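Local coordinates for DUF5624 domain-containing protein (Legionella pneumophila subsp. pneumophila, PDB 4JX2) that is of unknown function, a putative secreted protein of the DUF5624 family that combines alpha helices with a small mixed beta sheet, at residues A[96-101]-A[244-249]; A[79-84]-A[257-262]. All blocks are in the same frame, centred on the assembly; numbering follows the deposited sequence.

Interaction 1. Residues A[96-101]-A[244-249]; sequences LKLKQL and SKISQL
K97 meets L249 through its backbone as much as its side chain: methyl CD2 of L249 lies 3.6 Å from K97 O and 4.1 Å from K97 CB. K97 and L98 form a classic beta bulge opposite I89 of the neighbouring strand 86-90, and both still send their CB toward the helix end. L98 carries the apolar part. With its CG anti to the backbone N (chi1 -174°), methyl CD1 is set against the backbone at I246 N, 3.6 Å away, and between K245 CB and L249 CD1, each 3.7 Å from it; the two leucines meet at about a right angle. I246 adds its CB to the same group and leans on I89, and L242 extends the cover of L98 one turn back. K99 turns its CB away, yet its carbonyl faces the helix, and K245 NZ donates to K99 O at 3.1 Å from above the carbonyl plane. To get there the lysine, extended beyond CG, passes Q100, whose amide oxygen OE1 is 3.2 Å from K245 CD. An aliphatic stem beside an amide and an ammonium group on a backbone oxygen thus meet at the exposed edge of the contact. The arrangement is alpha/beta layer packing: the C-terminal end of helix 223-247 lies against strand 96-101, an outermost strand of this chain's mixed sheet.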
# COMPACT_ATOMS: atom_id res chain seq x y z
N LEU A 96 -9.46 7.36 25.71
CA LEU A 96 -10.33 6.70 24.73
C LEU A 96 -11.71 7.37 24.70
O LEU A 96 -12.38 7.47 25.74
CB LEU A 96 -10.45 5.21 25.08
CG LEU A 96 -11.24 4.32 24.13
CD1 LEU A 96 -10.56 4.18 22.75
CD2 LEU A 96 -11.41 2.97 24.73
N LYS A 97 -12.11 7.85 23.52
CA LYS A 97 -13.40 8.51 23.34
C LYS A 97 -14.39 7.59 22.65
O LYS A 97 -15.60 7.66 22.94
CB LYS A 97 -13.25 9.84 22.57
CG LYS A 97 -12.40 10.92 23.28
CD LYS A 97 -12.88 11.28 24.72
CE LYS A 97 -14.25 11.92 24.83
NZ LYS A 97 -14.80 11.82 26.21
N LEU A 98 -13.88 6.70 21.77
CA LEU A 98 -14.69 5.75 20.99
C LEU A 98 -13.86 4.53 20.61
O LEU A 98 -12.68 4.65 20.27
CB LEU A 98 -15.20 6.46 19.71
CG LEU A 98 -16.19 5.73 18.81
CD1 LEU A 98 -17.23 6.67 18.26
CD2 LEU A 98 -15.47 5.00 17.65
N LYS A 99 -14.49 3.35 20.64
CA LYS A 99 -13.95 2.05 20.23
C LYS A 99 -15.10 1.31 19.56
O LYS A 99 -16.07 0.96 20.22
CB LYS A 99 -13.34 1.27 21.41
CG LYS A 99 -12.83 -0.12 21.04
CD LYS A 99 -11.87 -0.66 22.11
CE LYS A 99 -12.41 -1.87 22.84
NZ LYS A 99 -11.40 -2.44 23.78
N GLN A 100 -15.03 1.14 18.23
CA GLN A 100 -16.09 0.49 17.46
C GLN A 100 -15.53 -0.44 16.37
O GLN A 100 -14.67 -0.03 15.61
CB GLN A 100 -16.99 1.58 16.82
CG GLN A 100 -18.15 1.07 15.96
CD GLN A 100 -19.35 0.59 16.71
OE1 GLN A 100 -19.54 0.88 17.90
NE2 GLN A 100 -20.23 -0.12 16.03
N LEU A 101 -16.11 -1.64 16.23
CA LEU A 101 -15.77 -2.57 15.16
C LEU A 101 -16.46 -2.16 13.84
O LEU A 101 -17.68 -2.01 13.79
CB LEU A 101 -16.15 -3.98 15.57
CG LEU A 101 -15.11 -4.70 16.40
CD1 LEU A 101 -15.74 -5.71 17.30
CD2 LEU A 101 -14.05 -5.34 15.51
N SER A 244 -24.01 6.84 14.70
CA SER A 244 -24.75 6.99 15.95
C SER A 244 -23.79 7.27 17.13
O SER A 244 -24.05 8.16 17.95
CB SER A 244 -25.61 5.76 16.24
OG SER A 244 -26.63 5.54 15.27
N LYS A 245 -22.65 6.52 17.18
CA LYS A 245 -21.63 6.63 18.22
C LYS A 245 -20.79 7.91 18.09
O LYS A 245 -20.67 8.61 19.09
CB LYS A 245 -20.72 5.40 18.22
CG LYS A 245 -21.13 4.32 19.18
CD LYS A 245 -19.88 3.56 19.64
CE LYS A 245 -20.11 2.47 20.67
NZ LYS A 245 -18.83 1.92 21.18
N ILE A 246 -20.23 8.21 16.89
CA ILE A 246 -19.37 9.37 16.62
C ILE A 246 -20.12 10.72 16.72
O ILE A 246 -19.51 11.73 17.06
CB ILE A 246 -18.67 9.22 15.25
CG1 ILE A 246 -17.29 9.89 15.24
CG2 ILE A 246 -19.57 9.67 14.08
CD1 ILE A 246 -16.44 9.54 14.12
N SER A 247 -21.42 10.73 16.41
CA SER A 247 -22.27 11.90 16.49
C SER A 247 -22.33 12.47 17.89
O SER A 247 -22.36 13.69 18.05
CB SER A 247 -23.68 11.55 16.03
OG SER A 247 -23.69 11.54 14.61
N GLN A 248 -22.30 11.60 18.91
CA GLN A 248 -22.34 11.98 20.32
C GLN A 248 -21.00 12.60 20.82
O GLN A 248 -20.94 13.09 21.95
CB GLN A 248 -22.73 10.76 21.17
CG GLN A 248 -24.22 10.43 21.09
CD GLN A 248 -24.54 9.05 21.61
OE1 GLN A 248 -23.97 8.04 21.19
NE2 GLN A 248 -25.50 8.97 22.52
N LEU A 249 -19.94 12.60 19.99
CA LEU A 249 -18.62 13.12 20.32
C LEU A 249 -18.40 14.51 19.77
O LEU A 249 -18.89 14.84 18.69
CB LEU A 249 -17.50 12.22 19.76
CG LEU A 249 -17.44 10.78 20.21
CD1 LEU A 249 -16.40 10.04 19.45
CD2 LEU A 249 -17.13 10.68 21.67

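Interaction 2. Residues A[79-84]-A[257-262]; sequences LILFIN and KVIIRF
N84 and R261 run alongside each other in the same direction, at one end of two parallel strands whose segment axes are 15° apart. Their flat groups are turned 81° against each other, and R261 NH1 gives N84 OD1 a weak bond, 2.7 Å long and bent to 121°. A water also reaches both, donating to OD1 at long distance and accepting weakly from R261 NH2. The firmer hold on R261 comes from A302 O, which takes its NE; the arginine also packs on Y301 of the second subunit.

Behind this polar end the side chains alternate between the faces. On one, L81 and I259 extend together, with L81 CD2 3.8 Å from I259 CD1, and I83 CG2 touches the aliphatic CD of R261; Y318, Y321 and V325 of helix 315-339 cover this face. From the same face K257 leads its extended chain off the strand pair, where NZ is bound by Q74 O, E76 O and N322 OD1. On the other, F82 lies beside I260, and its ring presents CE1 at the edge to V258 CG1, 4.1 Å away. I80 CB meets V258 CG2 at 3.9 Å, while L279, V280 and V283 of helix 279-286 cover F82 and I260, and L279 also touches F262 at the strand end.

Between the faces runs a parallel ladder of five backbone bonds, from I80 N to K257 O (2.8 Å) through to N84 N to R261 O (2.9 Å). Chemically, the contact joins two hydrocarbon faces through peptide groups that satisfy one another; the arginine's position is probably set mainly by NE to A302 O, with N84 and the water adding weak contacts.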
# COMPACT_ATOMS: atom_id res chain seq x y z
N LEU A 79 -7.00 11.69 17.56
CA LEU A 79 -6.41 10.60 16.82
C LEU A 79 -7.52 9.67 16.40
O LEU A 79 -8.20 9.10 17.26
CB LEU A 79 -5.39 9.85 17.70
CG LEU A 79 -3.89 10.14 17.55
CD1 LEU A 79 -3.08 9.21 18.46
CD2 LEU A 79 -3.41 9.93 16.11
N ILE A 80 -7.76 9.54 15.08
CA ILE A 80 -8.81 8.66 14.54
C ILE A 80 -8.07 7.49 13.91
O ILE A 80 -7.39 7.67 12.90
CB ILE A 80 -9.76 9.45 13.61
CG1 ILE A 80 -10.45 10.57 14.43
CG2 ILE A 80 -10.78 8.52 12.98
CD1 ILE A 80 -11.02 11.64 13.69
N LEU A 81 -8.11 6.31 14.59
CA LEU A 81 -7.33 5.11 14.22
C LEU A 81 -8.18 3.92 13.80
O LEU A 81 -8.82 3.27 14.63
CB LEU A 81 -6.44 4.65 15.40
CG LEU A 81 -5.60 5.68 16.16
CD1 LEU A 81 -5.11 5.10 17.44
CD2 LEU A 81 -4.42 6.14 15.35
N PHE A 82 -8.11 3.59 12.49
CA PHE A 82 -8.75 2.42 11.91
C PHE A 82 -7.69 1.36 11.87
O PHE A 82 -6.87 1.36 10.94
CB PHE A 82 -9.33 2.72 10.52
CG PHE A 82 -10.49 3.70 10.52
CD1 PHE A 82 -10.27 5.07 10.38
CD2 PHE A 82 -11.81 3.25 10.60
CE1 PHE A 82 -11.34 5.96 10.34
CE2 PHE A 82 -12.87 4.14 10.53
CZ PHE A 82 -12.64 5.49 10.42
N ILE A 83 -7.61 0.55 12.92
CA ILE A 83 -6.57 -0.46 13.05
C ILE A 83 -7.21 -1.84 13.09
O ILE A 83 -7.97 -2.14 14.02
CB ILE A 83 -5.63 -0.16 14.26
CG1 ILE A 83 -4.90 1.19 14.03
CG2 ILE A 83 -4.63 -1.33 14.50
CD1 ILE A 83 -4.08 1.71 15.13
N ASN A 84 -6.87 -2.67 12.08
CA ASN A 84 -7.35 -4.03 11.84
C ASN A 84 -8.83 -3.99 11.48
O ASN A 84 -9.13 -3.67 10.34
CB ASN A 84 -7.04 -4.96 13.02
CG ASN A 84 -5.60 -5.39 13.07
OD1 ASN A 84 -4.97 -5.69 12.05
ND2 ASN A 84 -5.05 -5.47 14.28
N LYS A 257 -6.55 13.78 13.10
CA LYS A 257 -5.40 13.05 12.58
C LYS A 257 -5.88 11.62 12.29
O LYS A 257 -6.12 10.88 13.23
CB LYS A 257 -4.26 13.10 13.62
CG LYS A 257 -3.77 14.52 13.90
CD LYS A 257 -2.95 14.64 15.16
CE LYS A 257 -2.27 15.99 15.22
NZ LYS A 257 -1.55 16.20 16.51
N VAL A 258 -6.10 11.27 11.00
CA VAL A 258 -6.66 9.96 10.62
C VAL A 258 -5.56 9.02 10.11
O VAL A 258 -4.80 9.37 9.20
CB VAL A 258 -7.85 10.07 9.62
CG1 VAL A 258 -8.48 8.72 9.37
CG2 VAL A 258 -8.90 11.03 10.15
N ILE A 259 -5.50 7.82 10.73
CA ILE A 259 -4.59 6.72 10.41
C ILE A 259 -5.44 5.53 10.01
O ILE A 259 -6.32 5.10 10.78
CB ILE A 259 -3.62 6.39 11.57
CG1 ILE A 259 -2.54 7.49 11.72
CG2 ILE A 259 -3.00 4.97 11.43
CD1 ILE A 259 -1.79 7.43 13.00
N ILE A 260 -5.18 5.00 8.80
CA ILE A 260 -5.88 3.83 8.28
C ILE A 260 -4.87 2.68 8.11
O ILE A 260 -3.95 2.77 7.29
CB ILE A 260 -6.67 4.13 6.98
CG1 ILE A 260 -7.77 5.21 7.24
CG2 ILE A 260 -7.25 2.83 6.40
CD1 ILE A 260 -8.41 5.82 6.04
N ARG A 261 -5.04 1.63 8.91
CA ARG A 261 -4.29 0.36 8.90
C ARG A 261 -5.36 -0.74 9.05
O ARG A 261 -5.29 -1.62 9.90
CB ARG A 261 -3.22 0.34 10.01
CG ARG A 261 -2.25 -0.83 9.92
CD ARG A 261 -2.09 -1.44 11.30
NE ARG A 261 -1.23 -2.63 11.31
CZ ARG A 261 -1.68 -3.87 11.21
NH1 ARG A 261 -2.98 -4.10 11.07
NH2 ARG A 261 -0.84 -4.89 11.24
N PHE A 262 -6.40 -0.61 8.22
CA PHE A 262 -7.56 -1.48 8.20
C PHE A 262 -7.34 -2.72 7.33
O PHE A 262 -6.96 -2.62 6.15
CB PHE A 262 -8.76 -0.69 7.70
CG PHE A 262 -10.06 -1.44 7.73
CD1 PHE A 262 -10.86 -1.44 8.87
CD2 PHE A 262 -10.52 -2.12 6.60
CE1 PHE A 262 -12.08 -2.09 8.87
CE2 PHE A 262 -11.73 -2.80 6.62
CZ PHE A 262 -12.51 -2.76 7.74
O HOH W 1 -2.77 -7.75 10.82

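Both contacts reach one mixed sheet, with their centres about 14 Å apart and their nearest atoms about 6 Å apart, so they do not touch. Interaction 2 joins the adjacent parallel strands 79-84 and 257-262 within the sheet; interaction 1 packs the end of helix 223-247 against strand 96-101, an outermost strand, with 86-90 lying between 79-84 and 96-101. In chain order the segments run 79-84, 96-101, 244-249 and 257-262, which nests interaction 1 inside the loop closed by interaction 2. The largely helical connection between strands 96-101 and 257-262 therefore leaves the sheet and returns to it, helix 223-247 bringing the chain back just before the strand that pairs with 79-84.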